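Long-range contact in uncharacterized protein (Bacteroides ovatus, PDB 3NQK), which is of unknown function, a two-chain assembly of a mainly beta-stranded protein whose C-terminal part belongs to the BT_3044-like family: residues M241-S255 against R266-F280. Residues are numbered along the deposited sequence; the frame is centred on the assembly and turned at random.
Sequences MEFELIGTPTYSSTS and RRYVQIMFEYDFQDF
Strand T250-S255 runs antiparallel to R266-D279, the axes at 169°; before it E244 and L245 pair with D276 and Y275, and the chain then loops out through G247 and T248 and resumes pairing at T250 with M272, the register shifted by two. Six backbone hydrogen bonds hold the long ladder, Y268 N to T254 O (2.7 Å) among the straightest. On one face F243, with CG anti to its backbone N (chi1 176°), sends CE1 over a face of the Y275 ring, 3.5 Å from Y275 CG, the ring planes inclined at 45°. Beside it the selenium of M241, a selenomethionine like M272, makes an oblique Met-aromatic contact with F277, SE lying 5.0 Å from the ring centroid. I220 of strand 219-224 touches both F243 and Y275. A serine in place of F243 would probably uncover that face of Y275 and open a gap toward I220. On the other face I246 CD1 lies 3.7 Å from D276 OD2, and T250 CG2 meets M272 CE at 3.5 Å. At the E244-D276 end of this hairpin, M241, F243, Y275 and F277 thus pack on one side, and R295, salt-bridged to D276 and E274, probably offsets the acids, E244 included, on the other.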
HETATM    1  N   MSE A 241      18.251 -36.063  17.422  1.00 37.88           N
HETATM    2  CA  MSE A 241      19.284 -35.739  16.441  1.00 38.25           C
HETATM    3  C   MSE A 241      20.597 -35.330  17.106  1.00 39.93           C
HETATM    4  O   MSE A 241      21.557 -35.017  16.422  1.00 39.17           O
HETATM    5  CB  MSE A 241      18.819 -34.630  15.485  1.00 38.39           C
HETATM    6  CG  MSE A 241      18.696 -33.255  16.096  1.00 36.36           C
HETATM    7 SE   MSE A 241      18.780 -31.862  14.733  0.75 34.68          SE
HETATM    8  CE  MSE A 241      17.719 -30.561  15.649  1.00 26.74           C
ATOM      9  N   GLU A 242      20.633 -35.349  18.441  1.00 42.49           N
ATOM     10  CA  GLU A 242      21.836 -34.993  19.192  1.00 45.15           C
ATOM     11  C   GLU A 242      22.412 -33.642  18.712  1.00 44.72           C
ATOM     12  O   GLU A 242      23.612 -33.528  18.401  1.00 41.91           O
ATOM     13  CB  GLU A 242      22.913 -36.103  19.085  1.00 47.62           C
ATOM     14  CG  GLU A 242      22.524 -37.485  19.728  1.00 58.57           C
ATOM     15  CD  GLU A 242      22.272 -37.401  21.258  1.00 77.11           C
ATOM     16  OE1 GLU A 242      23.001 -36.649  21.963  1.00 84.51           O
ATOM     17  OE2 GLU A 242      21.352 -38.097  21.748  1.00 84.83           O
ATOM     18  N   PHE A 243      21.548 -32.635  18.643  1.00 41.89           N
ATOM     19  CA  PHE A 243      21.974 -31.308  18.305  1.00 41.57           C
ATOM     20  C   PHE A 243      22.864 -30.770  19.383  1.00 45.56           C
ATOM     21  O   PHE A 243      22.604 -30.969  20.563  1.00 43.24           O
ATOM     22  CB  PHE A 243      20.778 -30.397  18.164  1.00 42.29           C
ATOM     23  CG  PHE A 243      21.137 -28.966  17.915  1.00 38.55           C
ATOM     24  CD1 PHE A 243      21.452 -28.529  16.632  1.00 36.74           C
ATOM     25  CD2 PHE A 243      21.134 -28.039  18.961  1.00 39.81           C
ATOM     26  CE1 PHE A 243      21.766 -27.186  16.385  1.00 39.42           C
ATOM     27  CE2 PHE A 243      21.443 -26.694  18.724  1.00 40.61           C
ATOM     28  CZ  PHE A 243      21.765 -26.271  17.438  1.00 42.45           C
ATOM     29  N   GLU A 244      23.893 -30.025  18.975  1.00 49.66           N
ATOM     30  CA  GLU A 244      24.853 -29.458  19.912  1.00 51.79           C
ATOM     31  C   GLU A 244      25.446 -28.153  19.346  1.00 49.29           C
ATOM     32  O   GLU A 244      26.149 -28.161  18.342  1.00 49.50           O
ATOM     33  CB  GLU A 244      25.960 -30.473  20.192  1.00 53.18           C
ATOM     34  CG  GLU A 244      26.755 -30.213  21.475  1.00 67.31           C
ATOM     35  CD  GLU A 244      28.017 -31.095  21.571  1.00 77.50           C
ATOM     36  OE1 GLU A 244      28.107 -32.100  20.810  1.00 80.16           O
ATOM     37  OE2 GLU A 244      28.923 -30.764  22.383  1.00 72.42           O
ATOM     38  N   LEU A 245      25.116 -27.039  19.979  1.00 48.06           N
ATOM     39  CA  LEU A 245      25.593 -25.744  19.541  1.00 46.74           C
ATOM     40  C   LEU A 245      27.063 -25.585  19.905  1.00 47.52           C
ATOM     41  O   LEU A 245      27.482 -25.971  20.995  1.00 49.32           O
ATOM     42  CB  LEU A 245      24.771 -24.648  20.205  1.00 46.02           C
ATOM     43  CG  LEU A 245      25.013 -23.223  19.723  1.00 46.75           C
ATOM     44  CD1 LEU A 245      24.607 -23.069  18.268  1.00 35.35           C
ATOM     45  CD2 LEU A 245      24.252 -22.219  20.617  1.00 43.92           C
ATOM     46  N   ILE A 246      27.842 -25.023  18.994  1.00 46.26           N
ATOM     47  CA  ILE A 246      29.267 -24.786  19.240  1.00 47.01           C
ATOM     48  C   ILE A 246      29.596 -23.286  19.151  1.00 48.62           C
ATOM     49  O   ILE A 246      29.519 -22.687  18.085  1.00 45.53           O
ATOM     50  CB  ILE A 246      30.125 -25.550  18.235  1.00 47.92           C
ATOM     51  CG1 ILE A 246      29.931 -27.049  18.428  1.00 47.98           C
ATOM     52  CG2 ILE A 246      31.638 -25.158  18.379  1.00 43.70           C
ATOM     53  CD1 ILE A 246      30.553 -27.885  17.333  1.00 51.71           C
ATOM     54  N   GLY A 247      30.004 -22.705  20.269  1.00 51.50           N
ATOM     55  CA  GLY A 247      30.282 -21.272  20.321  1.00 52.26           C
ATOM     56  C   GLY A 247      29.008 -20.502  20.623  1.00 52.67           C
ATOM     57  O   GLY A 247      28.088 -21.031  21.276  1.00 53.53           O
ATOM     58  N   THR A 248      28.962 -19.239  20.209  1.00 51.19           N
ATOM     59  CA  THR A 248      27.756 -18.442  20.374  1.00 52.54           C
ATOM     60  C   THR A 248      27.392 -17.864  19.034  1.00 50.72           C
ATOM     61  O   THR A 248      28.158 -17.116  18.454  1.00 50.45           O
ATOM     62  CB  THR A 248      27.918 -17.299  21.450  1.00 54.53           C
ATOM     63  OG1 THR A 248      28.956 -16.413  21.056  1.00 60.88           O
ATOM     64  CG2 THR A 248      28.240 -17.887  22.858  1.00 48.45           C
ATOM     65  N   PRO A 249      26.250 -18.281  18.493  1.00 51.12           N
ATOM     66  CA  PRO A 249      25.854 -17.825  17.188  1.00 50.07           C
ATOM     67  C   PRO A 249      25.501 -16.366  17.196  1.00 49.02           C
ATOM     68  O   PRO A 249      25.000 -15.851  18.198  1.00 48.42           O
ATOM     69  CB  PRO A 249      24.626 -18.683  16.872  1.00 50.21           C
ATOM     70  CG  PRO A 249      24.095 -19.076  18.172  1.00 52.58           C
ATOM     71  CD  PRO A 249      25.269 -19.211  19.073  1.00 52.63           C
ATOM     72  N   THR A 250      25.701 -15.726  16.055  1.00 47.75           N
ATOM     73  CA  THR A 250      25.572 -14.295  15.925  1.00 47.36           C
ATOM     74  C   THR A 250      24.768 -13.923  14.712  1.00 45.76           C
ATOM     75  O   THR A 250      24.593 -14.745  13.791  1.00 42.16           O
ATOM     76  CB  THR A 250      26.964 -13.670  15.803  1.00 48.86           C
ATOM     77  OG1 THR A 250      27.429 -13.341  17.105  1.00 54.90           O
ATOM     78  CG2 THR A 250      26.947 -12.401  14.933  1.00 50.13           C
ATOM     79  N   TYR A 251      24.244 -12.693  14.706  1.00 46.41           N
ATOM     80  CA  TYR A 251      23.587 -12.152  13.501  1.00 46.90           C
ATOM     81  C   TYR A 251      23.809 -10.670  13.326  1.00 47.67           C
ATOM     82  O   TYR A 251      24.109  -9.964  14.270  1.00 51.11           O
ATOM     83  CB  TYR A 251      22.103 -12.437  13.519  1.00 46.54           C
ATOM     84  CG  TYR A 251      21.279 -11.486  14.342  1.00 43.21           C
ATOM     85  CD1 TYR A 251      21.051 -11.723  15.686  1.00 50.68           C
ATOM     86  CD2 TYR A 251      20.629 -10.427  13.752  1.00 42.40           C
ATOM     87  CE1 TYR A 251      20.229 -10.901  16.424  1.00 52.09           C
ATOM     88  CE2 TYR A 251      19.814  -9.594  14.477  1.00 47.17           C
ATOM     89  CZ  TYR A 251      19.617  -9.830  15.813  1.00 47.02           C
ATOM     90  OH  TYR A 251      18.799  -8.995  16.539  1.00 42.66           O
ATOM     91  N   SER A 252      23.613 -10.202  12.107  1.00 47.81           N
ATOM     92  CA  SER A 252      23.761  -8.800  11.798  1.00 48.74           C
ATOM     93  C   SER A 252      22.741  -8.405  10.756  1.00 47.54           C
ATOM     94  O   SER A 252      22.479  -9.154   9.832  1.00 47.59           O
ATOM     95  CB  SER A 252      25.156  -8.534  11.262  1.00 49.56           C
ATOM     96  OG  SER A 252      25.222  -8.852   9.897  1.00 52.60           O
ATOM     97  N   SER A 253      22.173  -7.217  10.903  1.00 48.25           N
ATOM     98  CA  SER A 253      21.194  -6.715   9.954  1.00 46.26           C
ATOM     99  C   SER A 253      21.742  -5.466   9.294  1.00 46.40           C
ATOM    100  O   SER A 253      22.270  -4.617   9.952  1.00 50.67           O
ATOM    101  CB  SER A 253      19.889  -6.408  10.662  1.00 45.14           C
ATOM    102  OG  SER A 253      18.857  -6.117   9.721  1.00 61.21           O
ATOM    103  N   THR A 254      21.630  -5.380   7.978  1.00 47.83           N
ATOM    104  CA  THR A 254      22.189  -4.240   7.229  1.00 48.87           C
ATOM    105  C   THR A 254      21.287  -3.866   6.060  1.00 45.84           C
ATOM    106  O   THR A 254      20.566  -4.708   5.544  1.00 45.07           O
ATOM    107  CB  THR A 254      23.580  -4.584   6.705  1.00 49.12           C
ATOM    108  OG1 THR A 254      24.366  -5.076   7.780  1.00 60.41           O
ATOM    109  CG2 THR A 254      24.253  -3.380   6.130  1.00 48.66           C
ATOM    110  N   SER A 255      21.324  -2.601   5.649  1.00 43.54           N
ATOM    111  CA  SER A 255      20.466  -2.133   4.560  1.00 44.10           C
ATOM    112  C   SER A 255      21.163  -1.115   3.688  1.00 45.05           C
ATOM    113  O   SER A 255      21.770  -0.189   4.184  1.00 49.14           O
ATOM    114  CB  SER A 255      19.198  -1.509   5.131  1.00 44.58           C
ATOM    115  OG  SER A 255      18.528  -2.405   5.996  1.00 48.15           O
ATOM    116  N   ARG A 266      17.643  -2.723  -0.107  1.00 38.48           N
ATOM    117  CA  ARG A 266      17.969  -4.121   0.043  1.00 38.12           C
ATOM    118  C   ARG A 266      18.387  -4.387   1.481  1.00 38.68           C
ATOM    119  O   ARG A 266      19.367  -3.839   1.948  1.00 41.16           O
ATOM    120  CB  ARG A 266      19.091  -4.503  -0.912  1.00 40.43           C
ATOM    121  CG  ARG A 266      18.698  -4.395  -2.413  1.00 43.48           C
ATOM    122  CD  ARG A 266      19.641  -5.225  -3.316  1.00 53.31           C
ATOM    123  NE  ARG A 266      19.420  -4.969  -4.745  1.00 61.84           N
ATOM    124  CZ  ARG A 266      18.417  -5.483  -5.472  1.00 61.51           C
ATOM    125  NH1 ARG A 266      17.499  -6.282  -4.915  1.00 56.65           N
ATOM    126  NH2 ARG A 266      18.323  -5.177  -6.762  1.00 64.53           N
ATOM    127  N   ARG A 267      17.593  -5.180   2.196  1.00 38.43           N
ATOM    128  CA  ARG A 267      17.842  -5.454   3.614  1.00 39.18           C
ATOM    129  C   ARG A 267      18.370  -6.865   3.797  1.00 37.85           C
ATOM    130  O   ARG A 267      17.751  -7.840   3.358  1.00 39.96           O
ATOM    131  CB  ARG A 267      16.567  -5.267   4.428  1.00 40.02           C
ATOM    132  CG  ARG A 267      16.817  -5.083   5.935  1.00 52.07           C
ATOM    133  CD  ARG A 267      15.518  -5.141   6.763  1.00 59.33           C
ATOM    134  NE  ARG A 267      14.585  -4.057   6.431  1.00 68.23           N
ATOM    135  CZ  ARG A 267      14.683  -2.808   6.888  1.00 68.08           C
ATOM    136  NH1 ARG A 267      15.687  -2.459   7.685  1.00 82.03           N
ATOM    137  NH2 ARG A 267      13.788  -1.902   6.529  1.00 70.09           N
ATOM    138  N   TYR A 268      19.514  -6.971   4.443  1.00 37.78           N
ATOM    139  CA  TYR A 268      20.177  -8.245   4.639  1.00 36.54           C
ATOM    140  C   TYR A 268      20.200  -8.642   6.111  1.00 37.42           C
ATOM    141  O   TYR A 268      20.517  -7.824   6.976  1.00 40.65           O
ATOM    142  CB  TYR A 268      21.602  -8.158   4.142  1.00 34.31           C
ATOM    143  CG  TYR A 268      21.727  -7.768   2.697  1.00 42.74           C
ATOM    144  CD1 TYR A 268      21.732  -8.729   1.690  1.00 42.86           C
ATOM    145  CD2 TYR A 268      21.876  -6.449   2.329  1.00 47.57           C
ATOM    146  CE1 TYR A 268      21.880  -8.376   0.360  1.00 43.69           C
ATOM    147  CE2 TYR A 268      22.014  -6.087   0.989  1.00 49.91           C
ATOM    148  CZ  TYR A 268      22.010  -7.058   0.020  1.00 41.62           C
ATOM    149  OH  TYR A 268      22.138  -6.702  -1.291  1.00 47.87           O
ATOM    150  N   VAL A 269      19.823  -9.883   6.392  1.00 35.54           N
ATOM    151  CA  VAL A 269      20.014 -10.462   7.717  1.00 34.55           C
ATOM    152  C   VAL A 269      20.921 -11.633   7.565  1.00 35.78           C
ATOM    153  O   VAL A 269      20.582 -12.597   6.884  1.00 38.96           O
ATOM    154  CB  VAL A 269      18.725 -10.959   8.319  1.00 34.23           C
ATOM    155  CG1 VAL A 269      19.014 -11.637   9.650  1.00 32.74           C
ATOM    156  CG2 VAL A 269      17.731  -9.805   8.498  1.00 31.46           C
ATOM    157  N   GLN A 270      22.106 -11.530   8.131  1.00 36.85           N
ATOM    158  CA  GLN A 270      23.093 -12.582   8.043  1.00 38.20           C
ATOM    159  C   GLN A 270      23.251 -13.250   9.389  1.00 38.41           C
ATOM    160  O   GLN A 270      23.427 -12.578  10.402  1.00 41.87           O
ATOM    161  CB  GLN A 270      24.436 -12.006   7.591  1.00 38.58           C
ATOM    162  CG  GLN A 270      25.541 -13.058   7.396  1.00 48.27           C
ATOM    163  CD  GLN A 270      26.899 -12.434   7.087  1.00 58.00           C
ATOM    164  OE1 GLN A 270      27.437 -11.654   7.881  1.00 64.63           O
ATOM    165  NE2 GLN A 270      27.460 -12.786   5.948  1.00 57.69           N
ATOM    166  N   ILE A 271      23.205 -14.573   9.404  1.00 37.67           N
ATOM    167  CA  ILE A 271      23.356 -15.315  10.650  1.00 39.31           C
ATOM    168  C   ILE A 271      24.592 -16.204  10.587  1.00 39.67           C
ATOM    169  O   ILE A 271      24.863 -16.826   9.561  1.00 36.81           O
ATOM    170  CB  ILE A 271      22.084 -16.157  10.988  1.00 38.29           C
ATOM    171  CG1 ILE A 271      21.766 -17.142   9.878  1.00 39.20           C
ATOM    172  CG2 ILE A 271      20.911 -15.263  11.170  1.00 36.35           C
ATOM    173  CD1 ILE A 271      20.636 -18.121  10.244  1.00 42.19           C
HETATM  174  N   MSE A 272      25.348 -16.237  11.692  1.00 42.32           N
HETATM  175  CA  MSE A 272      26.617 -16.985  11.770  1.00 44.03           C
HETATM  176  C   MSE A 272      26.569 -17.992  12.908  1.00 42.49           C
HETATM  177  O   MSE A 272      26.254 -17.652  14.036  1.00 41.14           O
HETATM  178  CB  MSE A 272      27.773 -16.014  11.967  1.00 46.53           C
HETATM  179  CG  MSE A 272      28.034 -15.138  10.750  1.00 52.24           C
HETATM  180 SE   MSE A 272      28.786 -13.409  11.200  0.75 63.11          SE
HETATM  181  CE  MSE A 272      27.136 -12.357  11.428  1.00 51.44           C
ATOM    182  N   PHE A 273      26.918 -19.229  12.612  1.00 42.71           N
ATOM    183  CA  PHE A 273      26.694 -20.304  13.543  1.00 41.10           C
ATOM    184  C   PHE A 273      27.551 -21.496  13.244  1.00 39.49           C
ATOM    185  O   PHE A 273      28.127 -21.607  12.176  1.00 39.09           O
ATOM    186  CB  PHE A 273      25.242 -20.725  13.456  1.00 41.94           C
ATOM    187  CG  PHE A 273      24.808 -21.074  12.063  1.00 43.88           C
ATOM    188  CD1 PHE A 273      24.296 -20.111  11.227  1.00 43.75           C
ATOM    189  CD2 PHE A 273      24.988 -22.343  11.570  1.00 44.93           C
ATOM    190  CE1 PHE A 273      23.925 -20.423   9.943  1.00 43.61           C
ATOM    191  CE2 PHE A 273      24.610 -22.663  10.273  1.00 44.00           C
ATOM    192  CZ  PHE A 273      24.083 -21.710   9.469  1.00 45.45           C
ATOM    193  N   GLU A 274      27.555 -22.433  14.173  1.00 40.79           N
ATOM    194  CA  GLU A 274      28.291 -23.662  14.028  1.00 41.30           C
ATOM    195  C   GLU A 274      27.698 -24.669  14.968  1.00 40.24           C
ATOM    196  O   GLU A 274      27.484 -24.370  16.122  1.00 42.25           O
ATOM    197  CB  GLU A 274      29.758 -23.432  14.354  1.00 43.37           C
ATOM    198  CG  GLU A 274      30.636 -24.698  14.260  1.00 52.32           C
ATOM    199  CD  GLU A 274      32.150 -24.386  14.293  1.00 59.21           C
ATOM    200  OE1 GLU A 274      32.544 -23.313  14.839  1.00 62.93           O
ATOM    201  OE2 GLU A 274      32.932 -25.212  13.770  1.00 54.42           O
ATOM    202  N   TYR A 275      27.375 -25.857  14.467  1.00 40.11           N
ATOM    203  CA  TYR A 275      26.785 -26.900  15.328  1.00 40.02           C
ATOM    204  C   TYR A 275      27.021 -28.303  14.818  1.00 39.89           C
ATOM    205  O   TYR A 275      27.430 -28.508  13.683  1.00 41.70           O
ATOM    206  CB  TYR A 275      25.276 -26.668  15.498  1.00 37.97           C
ATOM    207  CG  TYR A 275      24.457 -26.723  14.201  1.00 35.74           C
ATOM    208  CD1 TYR A 275      24.062 -27.929  13.649  1.00 37.68           C
ATOM    209  CD2 TYR A 275      24.023 -25.561  13.591  1.00 33.13           C
ATOM    210  CE1 TYR A 275      23.284 -27.968  12.469  1.00 33.88           C
ATOM    211  CE2 TYR A 275      23.263 -25.585  12.437  1.00 31.51           C
ATOM    212  CZ  TYR A 275      22.887 -26.784  11.879  1.00 37.54           C
ATOM    213  OH  TYR A 275      22.108 -26.779  10.715  1.00 32.44           O
ATOM    214  N   ASP A 276      26.753 -29.270  15.678  1.00 40.40           N
ATOM    215  CA  ASP A 276      26.786 -30.668  15.300  1.00 41.41           C
ATOM    216  C   ASP A 276      25.392 -31.208  15.353  1.00 39.03           C
ATOM    217  O   ASP A 276      24.583 -30.754  16.169  1.00 40.67           O
ATOM    218  CB  ASP A 276      27.636 -31.481  16.289  1.00 44.40           C
ATOM    219  CG  ASP A 276      29.122 -31.300  16.086  1.00 46.35           C
ATOM    220  OD1 ASP A 276      29.544 -30.974  14.953  1.00 41.06           O
ATOM    221  OD2 ASP A 276      29.877 -31.545  17.062  1.00 50.19           O
ATOM    222  N   PHE A 277      25.115 -32.216  14.519  1.00 35.57           N
ATOM    223  CA  PHE A 277      23.893 -33.015  14.639  1.00 33.60           C
ATOM    224  C   PHE A 277      24.051 -34.319  13.907  1.00 34.12           C
ATOM    225  O   PHE A 277      25.031 -34.533  13.210  1.00 36.56           O
ATOM    226  CB  PHE A 277      22.694 -32.262  14.109  1.00 36.08           C
ATOM    227  CG  PHE A 277      22.509 -32.373  12.636  1.00 34.06           C
ATOM    228  CD1 PHE A 277      23.261 -31.598  11.770  1.00 35.36           C
ATOM    229  CD2 PHE A 277      21.524 -33.195  12.110  1.00 35.35           C
ATOM    230  CE1 PHE A 277      23.067 -31.676  10.388  1.00 31.34           C
ATOM    231  CE2 PHE A 277      21.332 -33.289  10.727  1.00 32.21           C
ATOM    232  CZ  PHE A 277      22.102 -32.528   9.873  1.00 25.83           C
ATOM    233  N   GLN A 278      23.090 -35.206  14.087  1.00 35.54           N
ATOM    234  CA  GLN A 278      23.121 -36.531  13.459  1.00 35.14           C
ATOM    235  C   GLN A 278      21.884 -36.743  12.653  1.00 34.21           C
ATOM    236  O   GLN A 278      20.791 -36.347  13.076  1.00 33.55           O
ATOM    237  CB  GLN A 278      23.182 -37.624  14.524  1.00 35.02           C
ATOM    238  CG  GLN A 278      24.374 -37.541  15.408  1.00 43.28           C
ATOM    239  CD  GLN A 278      24.512 -38.744  16.321  1.00 46.18           C
ATOM    240  OE1 GLN A 278      23.533 -39.476  16.589  1.00 37.08           O
ATOM    241  NE2 GLN A 278      25.719 -38.962  16.807  1.00 43.53           N
ATOM    242  N   ASP A 279      22.037 -37.419  11.510  1.00 33.37           N
ATOM    243  CA  ASP A 279      20.908 -37.809  10.676  1.00 33.48           C
ATOM    244  C   ASP A 279      20.704 -39.264  10.918  1.00 35.20           C
ATOM    245  O   ASP A 279      21.594 -40.065  10.677  1.00 36.19           O
ATOM    246  CB  ASP A 279      21.203 -37.532   9.189  1.00 34.05           C
ATOM    247  CG  ASP A 279      20.117 -38.080   8.247  1.00 35.81           C
ATOM    248  OD1 ASP A 279      19.298 -38.904   8.688  1.00 42.34           O
ATOM    249  OD2 ASP A 279      20.133 -37.724   7.049  1.00 42.59           O
ATOM    250  N   PHE A 280      19.539 -39.611  11.439  1.00 37.18           N
ATOM    251  CA  PHE A 280      19.271 -40.978  11.849  1.00 37.65           C
ATOM    252  C   PHE A 280      18.026 -41.532  11.171  1.00 38.42           C
ATOM    253  O   PHE A 280      17.447 -42.513  11.630  1.00 39.30           O
ATOM    254  CB  PHE A 280      19.105 -41.031  13.358  1.00 37.80           C
ATOM    255  CG  PHE A 280      17.976 -40.200  13.865  1.00 38.22           C
ATOM    256  CD1 PHE A 280      18.134 -38.845  14.061  1.00 40.37           C
ATOM    257  CD2 PHE A 280      16.745 -40.773  14.139  1.00 42.13           C
ATOM    258  CE1 PHE A 280      17.095 -38.076  14.530  1.00 42.72           C
ATOM    259  CE2 PHE A 280      15.697 -40.005  14.608  1.00 40.96           C
ATOM    260  CZ  PHE A 280      15.874 -38.656  14.805  1.00 44.28           C
TER